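Local coordinates for nitrilotriacetate monooxygenase (Burkholderia pseudomallei, PDB 3SDO), which probably acts as an FMN-dependent monooxygenase of the NtaA/SnaA/DszA family, using molecular oxygen to oxidise its substrate, at residues I54-I59 with G393-L398; I273-G278 with D406-H411; A377-M382 with L413-A418. One frame throughout, in Å; residues are numbered along the deposited sequence.

Interaction 1 of 3, residues I54-I59 with G393-L398; sequences IAFAFI and GFMLGL
M395 reaches from strand 393-396 to the rings of F56 and F58 on strand 56-59, and its sulfur touches both. A chi2 of 80° swings SD toward the rings, and a chi3 of 70° carries CE on to the F56 edge. SD lies 3.7 Å from F56 CE2 and 3.7 Å from F58 CD2, two Met-aromatic contacts in which the sulfur approaches each ring obliquely: 72° off the normal for F56. The methyl ends at the edge of the F56 ring, in its plane, with M395 CE 3.7 Å from F56 CE2. The two strands do not pair directly; the closest CA atoms, F58 and M395, are 8.5 Å apart, and strand 11-15 lies between them, bonded to both in the parallel barrel sheet. A separate apolar contact, I54 CD1 to L396 CD1 at 3.9 Å, faces helix 401-418. The rings of F217 and F237 meet F56 and F58, respectively, and F58 also touches T98, a predicted FMN-binding residue. Since every touching residue is buried and the meeting atoms are carbon and sulfur, the contact implies cohesion by dispersion, with one polarisable sulfur in contact with both rings.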
loop_
_atom_site.group_PDB
_atom_site.type_symbol
_atom_site.label_atom_id
_atom_site.label_comp_id
_atom_site.label_asym_id
_atom_site.label_seq_id
_atom_site.Cartn_x
_atom_site.Cartn_y
_atom_site.Cartn_z
ATOM N N ILE A 54 -3.070 -20.951 -8.776
ATOM C CA ILE A 54 -3.459 -19.697 -9.406
ATOM C C ILE A 54 -2.250 -18.745 -9.390
ATOM O O ILE A 54 -1.551 -18.615 -8.401
ATOM C CB ILE A 54 -4.742 -19.108 -8.742
ATOM C CG1 ILE A 54 -5.926 -20.004 -9.070
ATOM C CG2 ILE A 54 -5.038 -17.693 -9.230
ATOM C CD1 ILE A 54 -7.257 -19.607 -8.404
ATOM N N ALA A 55 -1.992 -18.110 -10.518
ATOM C CA ALA A 55 -0.715 -17.376 -10.726
ATOM C C ALA A 55 -0.617 -16.055 -9.957
ATOM O O ALA A 55 0.474 -15.650 -9.551
ATOM C CB ALA A 55 -0.532 -17.086 -12.201
ATOM N N PHE A 56 -1.727 -15.333 -9.827
ATOM C CA PHE A 56 -1.676 -14.030 -9.137
ATOM C C PHE A 56 -3.005 -13.690 -8.467
ATOM O O PHE A 56 -4.057 -14.171 -8.887
ATOM C CB PHE A 56 -1.207 -12.886 -10.079
ATOM C CG PHE A 56 -2.087 -12.650 -11.242
ATOM C CD1 PHE A 56 -1.965 -13.425 -12.373
ATOM C CD2 PHE A 56 -3.083 -11.665 -11.212
ATOM C CE1 PHE A 56 -2.804 -13.218 -13.468
ATOM C CE2 PHE A 56 -3.913 -11.467 -12.286
ATOM C CZ PHE A 56 -3.789 -12.247 -13.414
ATOM N N ALA A 57 -2.913 -12.914 -7.388
ATOM C CA ALA A 57 -4.051 -12.243 -6.771
ATOM C C ALA A 57 -4.041 -10.800 -7.273
ATOM O O ALA A 57 -2.971 -10.182 -7.341
ATOM C CB ALA A 57 -3.943 -12.290 -5.215
ATOM N N PHE A 58 -5.222 -10.289 -7.630
ATOM C CA PHE A 58 -5.407 -8.947 -8.158
ATOM C C PHE A 58 -6.330 -8.148 -7.216
ATOM O O PHE A 58 -7.431 -8.591 -6.866
ATOM C CB PHE A 58 -5.968 -9.005 -9.588
ATOM C CG PHE A 58 -6.409 -7.662 -10.146
ATOM C CD1 PHE A 58 -5.608 -6.543 -10.022
ATOM C CD2 PHE A 58 -7.624 -7.533 -10.791
ATOM C CE1 PHE A 58 -6.018 -5.298 -10.524
ATOM C CE2 PHE A 58 -8.049 -6.299 -11.304
ATOM C CZ PHE A 58 -7.253 -5.183 -11.167
ATOM N N ILE A 59 -5.819 -7.005 -6.775
ATOM C CA ILE A 59 -6.513 -6.063 -5.912
ATOM C C ILE A 59 -6.820 -4.846 -6.758
ATOM O O ILE A 59 -5.919 -4.061 -7.085
ATOM C CB ILE A 59 -5.661 -5.673 -4.692
ATOM C CG1 ILE A 59 -5.293 -6.920 -3.883
ATOM C CG2 ILE A 59 -6.418 -4.688 -3.768
ATOM C CD1 ILE A 59 -6.521 -7.723 -3.380
ATOM N N GLY A 393 -5.579 -16.908 -20.768
ATOM C CA GLY A 393 -5.815 -17.175 -19.366
ATOM C C GLY A 393 -7.045 -16.397 -18.966
ATOM O O GLY A 393 -7.661 -15.748 -19.822
ATOM N N PHE A 394 -7.425 -16.473 -17.690
ATOM C CA PHE A 394 -8.617 -15.791 -17.217
ATOM C C PHE A 394 -8.399 -15.051 -15.905
ATOM O O PHE A 394 -7.666 -15.510 -15.043
ATOM C CB PHE A 394 -9.756 -16.778 -17.021
ATOM C CG PHE A 394 -10.153 -17.482 -18.269
ATOM C CD1 PHE A 394 -11.028 -16.891 -19.151
ATOM C CD2 PHE A 394 -9.640 -18.738 -18.569
ATOM C CE1 PHE A 394 -11.391 -17.542 -20.346
ATOM C CE2 PHE A 394 -9.986 -19.378 -19.746
ATOM C CZ PHE A 394 -10.885 -18.773 -20.627
ATOM N N MET A 395 -9.061 -13.915 -15.771
ATOM C CA MET A 395 -9.169 -13.207 -14.496
ATOM C C MET A 395 -10.466 -13.649 -13.818
ATOM O O MET A 395 -11.555 -13.310 -14.286
ATOM C CB MET A 395 -9.185 -11.700 -14.754
ATOM C CG MET A 395 -9.120 -10.823 -13.517
ATOM S SD MET A 395 -7.445 -10.635 -12.845
ATOM C CE MET A 395 -6.612 -9.617 -14.109
ATOM N N LEU A 396 -10.357 -14.382 -12.717
ATOM C CA LEU A 396 -11.533 -14.882 -12.006
ATOM C C LEU A 396 -12.111 -13.778 -11.145
ATOM O O LEU A 396 -11.441 -13.279 -10.244
ATOM C CB LEU A 396 -11.170 -16.085 -11.149
ATOM C CG LEU A 396 -10.567 -17.239 -11.936
ATOM C CD1 LEU A 396 -9.754 -18.139 -11.002
ATOM C CD2 LEU A 396 -11.681 -18.019 -12.654
ATOM N N GLY A 397 -13.348 -13.392 -11.461
ATOM C CA GLY A 397 -14.102 -12.407 -10.696
ATOM C C GLY A 397 -15.337 -13.087 -10.165
ATOM O O GLY A 397 -16.412 -12.960 -10.751
ATOM N N LEU A 398 -15.189 -13.826 -9.066
ATOM C CA LEU A 398 -16.268 -14.696 -8.611
ATOM C C LEU A 398 -17.335 -13.880 -7.882
ATOM O O LEU A 398 -17.015 -12.997 -7.091
ATOM C CB LEU A 398 -15.743 -15.835 -7.743
ATOM C CG LEU A 398 -14.868 -16.781 -8.575
ATOM C CD1 LEU A 398 -13.720 -17.339 -7.767
ATOM C CD2 LEU A 398 -15.738 -17.877 -9.237
#

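Interaction 2 of 3, residues I273-G278 with D406-H411; sequences IGPIVG and DDFVDH
The first torsions of V277 and D407 set their meeting: chi1 of -62° places CG2 of V277 between its own backbone N and carbonyl carbon, while D407 CG stands opposite its carbonyl carbon (chi1 -73°). The two side chains run alongside one another, pointing opposite ways, and V277 CG2 comes within 3.5 Å of D407 CB, a tight carbon contact. The carboxylate lies beside the strand backbone, D407 OD2 being 3.6 Å from V277 O. One water links the two, accepting from V277 N at 3.0 Å and donating to D407 OD2 at 2.7 Å. OD2 also forms a salt bridge with K287, whose NZ bonds V277 O as well. Thus the lysine and the water tie the helix to both polar backbone atoms of V277, and the positive charge would be expected to favour the ionised aspartate. An apolar contact lies one residue further along the helix, where P275 CG meets F408 CD2 at 3.9 Å, approaching the ring obliquely. The end of strand 268-277 is thus held against helix 401-418, which has a wider pi-type turn at 408-411. Helix 375-387 borders the same place, with V378 on P275 and V277, and M382 on F408. On the barrel side F408 packs on L396 of strand 393-396 and meets the F12 ring edge-to-face.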
loop_
_atom_site.group_PDB
_atom_site.type_symbol
_atom_site.label_atom_id
_atom_site.label_comp_id
_atom_site.label_asym_id
_atom_site.label_seq_id
_atom_site.Cartn_x
_atom_site.Cartn_y
_atom_site.Cartn_z
ATOM N N ILE A 273 -14.076 -13.527 -16.014
ATOM C CA ILE A 273 -15.195 -14.436 -16.017
ATOM C C ILE A 273 -15.535 -14.735 -14.579
ATOM O O ILE A 273 -14.668 -14.594 -13.688
ATOM C CB ILE A 273 -14.906 -15.769 -16.761
ATOM C CG1 ILE A 273 -13.696 -16.499 -16.161
ATOM C CG2 ILE A 273 -14.651 -15.496 -18.224
ATOM C CD1 ILE A 273 -13.507 -17.944 -16.699
ATOM N N GLY A 274 -16.794 -15.116 -14.371
ATOM C CA GLY A 274 -17.344 -15.431 -13.057
ATOM C C GLY A 274 -18.144 -16.719 -13.066
ATOM O O GLY A 274 -19.365 -16.695 -12.959
ATOM N N PRO A 275 -17.461 -17.857 -13.185
ATOM C CA PRO A 275 -18.153 -19.140 -13.307
ATOM C C PRO A 275 -18.867 -19.603 -12.036
ATOM O O PRO A 275 -18.383 -19.373 -10.938
ATOM C CB PRO A 275 -17.013 -20.108 -13.640
ATOM C CG PRO A 275 -15.795 -19.437 -13.062
ATOM C CD PRO A 275 -16.002 -18.015 -13.338
ATOM N N ILE A 276 -19.983 -20.299 -12.215
ATOM C CA ILE A 276 -20.734 -20.891 -11.127
ATOM C C ILE A 276 -20.962 -22.358 -11.453
ATOM O O ILE A 276 -21.581 -22.684 -12.478
ATOM C CB ILE A 276 -22.100 -20.190 -10.964
ATOM C CG1 ILE A 276 -21.909 -18.682 -10.751
ATOM C CG2 ILE A 276 -22.914 -20.827 -9.820
ATOM C CD1 ILE A 276 -23.242 -17.907 -10.570
ATOM N N VAL A 277 -20.471 -23.246 -10.597
ATOM C CA VAL A 277 -20.458 -24.670 -10.916
ATOM C C VAL A 277 -21.221 -25.465 -9.865
ATOM O O VAL A 277 -21.302 -25.057 -8.700
ATOM C CB VAL A 277 -19.006 -25.224 -11.050
ATOM C CG1 VAL A 277 -18.267 -24.512 -12.211
ATOM C CG2 VAL A 277 -18.244 -25.032 -9.765
ATOM N N GLY A 278 -21.797 -26.571 -10.314
ATOM C CA GLY A 278 -22.461 -27.540 -9.473
ATOM C C GLY A 278 -22.325 -28.896 -10.149
ATOM O O GLY A 278 -21.929 -28.968 -11.308
ATOM N N ASP A 406 -13.841 -21.582 -3.678
ATOM C CA ASP A 406 -13.771 -22.969 -3.228
ATOM C C ASP A 406 -14.232 -23.913 -4.345
ATOM O O ASP A 406 -13.543 -24.883 -4.665
ATOM C CB ASP A 406 -14.648 -23.214 -2.002
ATOM C CG ASP A 406 -14.154 -22.490 -0.761
ATOM O OD1 ASP A 406 -13.052 -21.911 -0.773
ATOM O OD2 ASP A 406 -14.872 -22.514 0.238
ATOM N N ASP A 407 -15.405 -23.636 -4.920
ATOM C CA ASP A 407 -15.940 -24.473 -6.010
ATOM C C ASP A 407 -14.986 -24.528 -7.178
ATOM O O ASP A 407 -14.762 -25.599 -7.780
ATOM C CB ASP A 407 -17.269 -23.941 -6.540
ATOM C CG ASP A 407 -18.437 -24.175 -5.590
ATOM O OD1 ASP A 407 -18.274 -24.867 -4.568
ATOM O OD2 ASP A 407 -19.529 -23.619 -5.869
ATOM N N PHE A 408 -14.462 -23.366 -7.561
ATOM C CA PHE A 408 -13.626 -23.303 -8.737
ATOM C C PHE A 408 -12.347 -24.119 -8.534
ATOM O O PHE A 408 -11.980 -24.938 -9.385
ATOM C CB PHE A 408 -13.303 -21.855 -9.117
ATOM C CG PHE A 408 -12.448 -21.749 -10.325
ATOM C CD1 PHE A 408 -11.069 -21.675 -10.200
ATOM C CD2 PHE A 408 -13.016 -21.779 -11.594
ATOM C CE1 PHE A 408 -10.262 -21.614 -11.323
ATOM C CE2 PHE A 408 -12.217 -21.723 -12.709
ATOM C CZ PHE A 408 -10.834 -21.645 -12.573
ATOM N N VAL A 409 -11.671 -23.915 -7.408
ATOM C CA VAL A 409 -10.395 -24.604 -7.185
ATOM C C VAL A 409 -10.577 -26.094 -6.916
ATOM O O VAL A 409 -9.752 -26.895 -7.335
ATOM C CB VAL A 409 -9.519 -23.940 -6.058
ATOM C CG1 VAL A 409 -9.180 -22.502 -6.430
ATOM C CG2 VAL A 409 -10.183 -23.998 -4.715
ATOM N N ASP A 410 -11.649 -26.473 -6.234
ATOM C CA ASP A 410 -11.860 -27.875 -5.900
ATOM C C ASP A 410 -12.439 -28.684 -7.067
ATOM O O ASP A 410 -12.162 -29.876 -7.190
ATOM C CB ASP A 410 -12.748 -28.005 -4.654
ATOM C CG ASP A 410 -12.044 -27.555 -3.373
ATOM O OD1 ASP A 410 -10.818 -27.288 -3.370
ATOM O OD2 ASP A 410 -12.724 -27.462 -2.354
ATOM N N HIS A 411 -13.214 -28.040 -7.935
ATOM C CA HIS A 411 -13.958 -28.768 -8.955
ATOM C C HIS A 411 -13.592 -28.449 -10.393
ATOM O O HIS A 411 -13.596 -29.337 -11.212
ATOM C CB HIS A 411 -15.450 -28.617 -8.713
ATOM C CG HIS A 411 -15.858 -29.120 -7.370
ATOM N ND1 HIS A 411 -16.250 -28.281 -6.350
ATOM C CD2 HIS A 411 -15.811 -30.365 -6.840
ATOM C CE1 HIS A 411 -16.489 -28.997 -5.264
ATOM N NE2 HIS A 411 -16.227 -30.265 -5.535
HETATM O O HOH W 1 -19.416 -22.027 -8.064
#

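Interaction 3 of 3, residues A377-M382 with L413-A418; sequences AVASEM and LPVLSA
Two helices from the outer layer of a TIM-barrel fold, 375-387 and 401-418, pack here, consecutive in the chain except for strand 393-396 between them. Their short segments cross at -59°, with axes 9.4 Å apart at closest approach, and the nearest CA atoms are those of A379 and L416 at 6.1 Å. The small side chain of A379 sits at this crossing. Its CB touches two branches from the other helix, V415 CG1 and L416 CD2, each at 3.7 Å, so the methyl group is received by neighbouring residues of one turn. V415 contributes the branch anti to its backbone N (chi1 171°). L416 CD2 also lies 3.9 Å from A379 O, so the leucine covers the backbone of the facing helix as well as its methyl. One turn further along, M382 adds a looser contact: its SD is 4.2 Å from L416 CD1, the other methyl of that leucine. The contacts between side chains are all apolar, and A379 and L416 carry most of the buried area. Helix 401-418 is kinked at P414, whose nitrogen has no bond to the preceding turn. Around the crossing, R419 packs on A379 and its NH2 hydrogen-bonds S380 OG, while V415 touches P375 and E376 at the start of helix 375-387. Toward the barrel, M382 rests on P275 of strand 268-277, and L413 packs on F408 within helix 401-418.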
loop_
_atom_site.group_PDB
_atom_site.type_symbol
_atom_site.label_atom_id
_atom_site.label_comp_id
_atom_site.label_asym_id
_atom_site.label_seq_id
_atom_site.Cartn_x
_atom_site.Cartn_y
_atom_site.Cartn_z
ATOM N N ALA A 377 -18.563 -29.046 -18.200
ATOM C CA ALA A 377 -19.115 -28.087 -19.175
ATOM C C ALA A 377 -18.430 -26.740 -19.069
ATOM O O ALA A 377 -18.102 -26.130 -20.083
ATOM C CB ALA A 377 -20.647 -27.924 -19.018
ATOM N N VAL A 378 -18.208 -26.275 -17.839
ATOM C CA VAL A 378 -17.562 -24.986 -17.618
ATOM C C VAL A 378 -16.096 -25.018 -18.083
ATOM O O VAL A 378 -15.599 -24.059 -18.684
ATOM C CB VAL A 378 -17.682 -24.563 -16.107
ATOM C CG1 VAL A 378 -16.727 -23.413 -15.769
ATOM C CG2 VAL A 378 -19.147 -24.196 -15.782
ATOM N N ALA A 379 -15.404 -26.125 -17.808
ATOM C CA ALA A 379 -14.032 -26.315 -18.308
ATOM C C ALA A 379 -13.985 -26.316 -19.844
ATOM O O ALA A 379 -13.089 -25.704 -20.435
ATOM C CB ALA A 379 -13.397 -27.608 -17.748
ATOM N N SER A 380 -14.953 -26.994 -20.470
ATOM C CA SER A 380 -15.048 -27.047 -21.917
ATOM C C SER A 380 -15.169 -25.637 -22.535
ATOM O O SER A 380 -14.574 -25.376 -23.569
ATOM C CB SER A 380 -16.210 -27.934 -22.377
ATOM O OG SER A 380 -15.913 -29.317 -22.186
ATOM N N GLU A 381 -15.928 -24.752 -21.891
ATOM C CA GLU A 381 -16.111 -23.380 -22.391
ATOM C C GLU A 381 -14.820 -22.569 -22.231
ATOM O O GLU A 381 -14.434 -21.827 -23.134
ATOM C CB GLU A 381 -17.275 -22.709 -21.657
ATOM C CG GLU A 381 -17.579 -21.292 -22.096
ATOM C CD GLU A 381 -18.149 -21.178 -23.508
ATOM O OE1 GLU A 381 -18.375 -22.209 -24.181
ATOM O OE2 GLU A 381 -18.378 -20.027 -23.941
ATOM N N MET A 382 -14.140 -22.721 -21.104
ATOM C CA MET A 382 -12.826 -22.084 -20.921
ATOM C C MET A 382 -11.846 -22.560 -21.972
ATOM O O MET A 382 -11.094 -21.753 -22.534
ATOM C CB MET A 382 -12.243 -22.344 -19.521
ATOM C CG MET A 382 -13.072 -21.700 -18.402
ATOM S SD MET A 382 -12.497 -22.121 -16.732
ATOM C CE MET A 382 -13.899 -21.454 -15.829
ATOM N N LEU A 413 -10.521 -26.678 -11.581
ATOM C CA LEU A 413 -9.105 -26.827 -11.908
ATOM C C LEU A 413 -8.672 -28.281 -12.126
ATOM O O LEU A 413 -7.914 -28.547 -13.041
ATOM C CB LEU A 413 -8.207 -26.103 -10.884
ATOM C CG LEU A 413 -8.287 -24.561 -10.899
ATOM C CD1 LEU A 413 -7.341 -23.904 -9.847
ATOM C CD2 LEU A 413 -7.986 -24.002 -12.301
ATOM N N PRO A 414 -9.141 -29.236 -11.289
ATOM C CA PRO A 414 -8.763 -30.637 -11.501
ATOM C C PRO A 414 -9.259 -31.230 -12.823
ATOM O O PRO A 414 -8.586 -32.066 -13.395
ATOM C CB PRO A 414 -9.409 -31.346 -10.305
ATOM C CG PRO A 414 -9.465 -30.288 -9.274
ATOM C CD PRO A 414 -9.871 -29.081 -10.024
ATOM N N VAL A 415 -10.427 -30.807 -13.297
ATOM C CA VAL A 415 -10.914 -31.182 -14.625
ATOM C C VAL A 415 -10.016 -30.594 -15.710
ATOM O O VAL A 415 -9.608 -31.293 -16.631
ATOM C CB VAL A 415 -12.374 -30.708 -14.859
ATOM C CG1 VAL A 415 -12.795 -30.921 -16.338
ATOM C CG2 VAL A 415 -13.320 -31.413 -13.882
ATOM N N LEU A 416 -9.663 -29.323 -15.591
ATOM C CA LEU A 416 -8.736 -28.734 -16.569
ATOM C C LEU A 416 -7.387 -29.449 -16.589
ATOM O O LEU A 416 -6.839 -29.723 -17.675
ATOM C CB LEU A 416 -8.547 -27.240 -16.337
ATOM C CG LEU A 416 -9.687 -26.299 -16.697
ATOM C CD1 LEU A 416 -9.349 -24.876 -16.214
ATOM C CD2 LEU A 416 -9.941 -26.324 -18.204
ATOM N N SER A 417 -6.856 -29.766 -15.405
ATOM C CA SER A 417 -5.596 -30.495 -15.290
ATOM C C SER A 417 -5.691 -31.872 -15.973
ATOM O O SER A 417 -4.805 -32.254 -16.738
ATOM C CB SER A 417 -5.147 -30.679 -13.815
ATOM O OG SER A 417 -4.902 -29.441 -13.176
ATOM N N ALA A 418 -6.774 -32.590 -15.715
ATOM C CA ALA A 418 -6.977 -33.901 -16.331
ATOM C C ALA A 418 -7.013 -33.849 -17.864
ATOM O O ALA A 418 -6.612 -34.822 -18.521
ATOM C CB ALA A 418 -8.243 -34.547 -15.780
#

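How the interactions relate
All three contacts are buried. Interaction 1 lies near the chain's centre, its M395-phenylalanine part inside the barrel and its I54-L396 part facing helix 401-418. Interaction 2 joins sheet to helix and interaction 3 helix to helix, their centres about 18 and 21 Å from the chain centre. Helix 401-418 serves both; strand 393-396 of interaction 1 leads into it and pairs with strand 268-277 of interaction 2. M382 of interaction 3 also reaches interaction 2, its CE 3.6 Å from I273 CD1. Met-aromatic contacts dominate interaction 1, small and branched aliphatic groups with one looser methionine sulfur interaction 3, while a water and a charged carboxylate take part only in interaction 2.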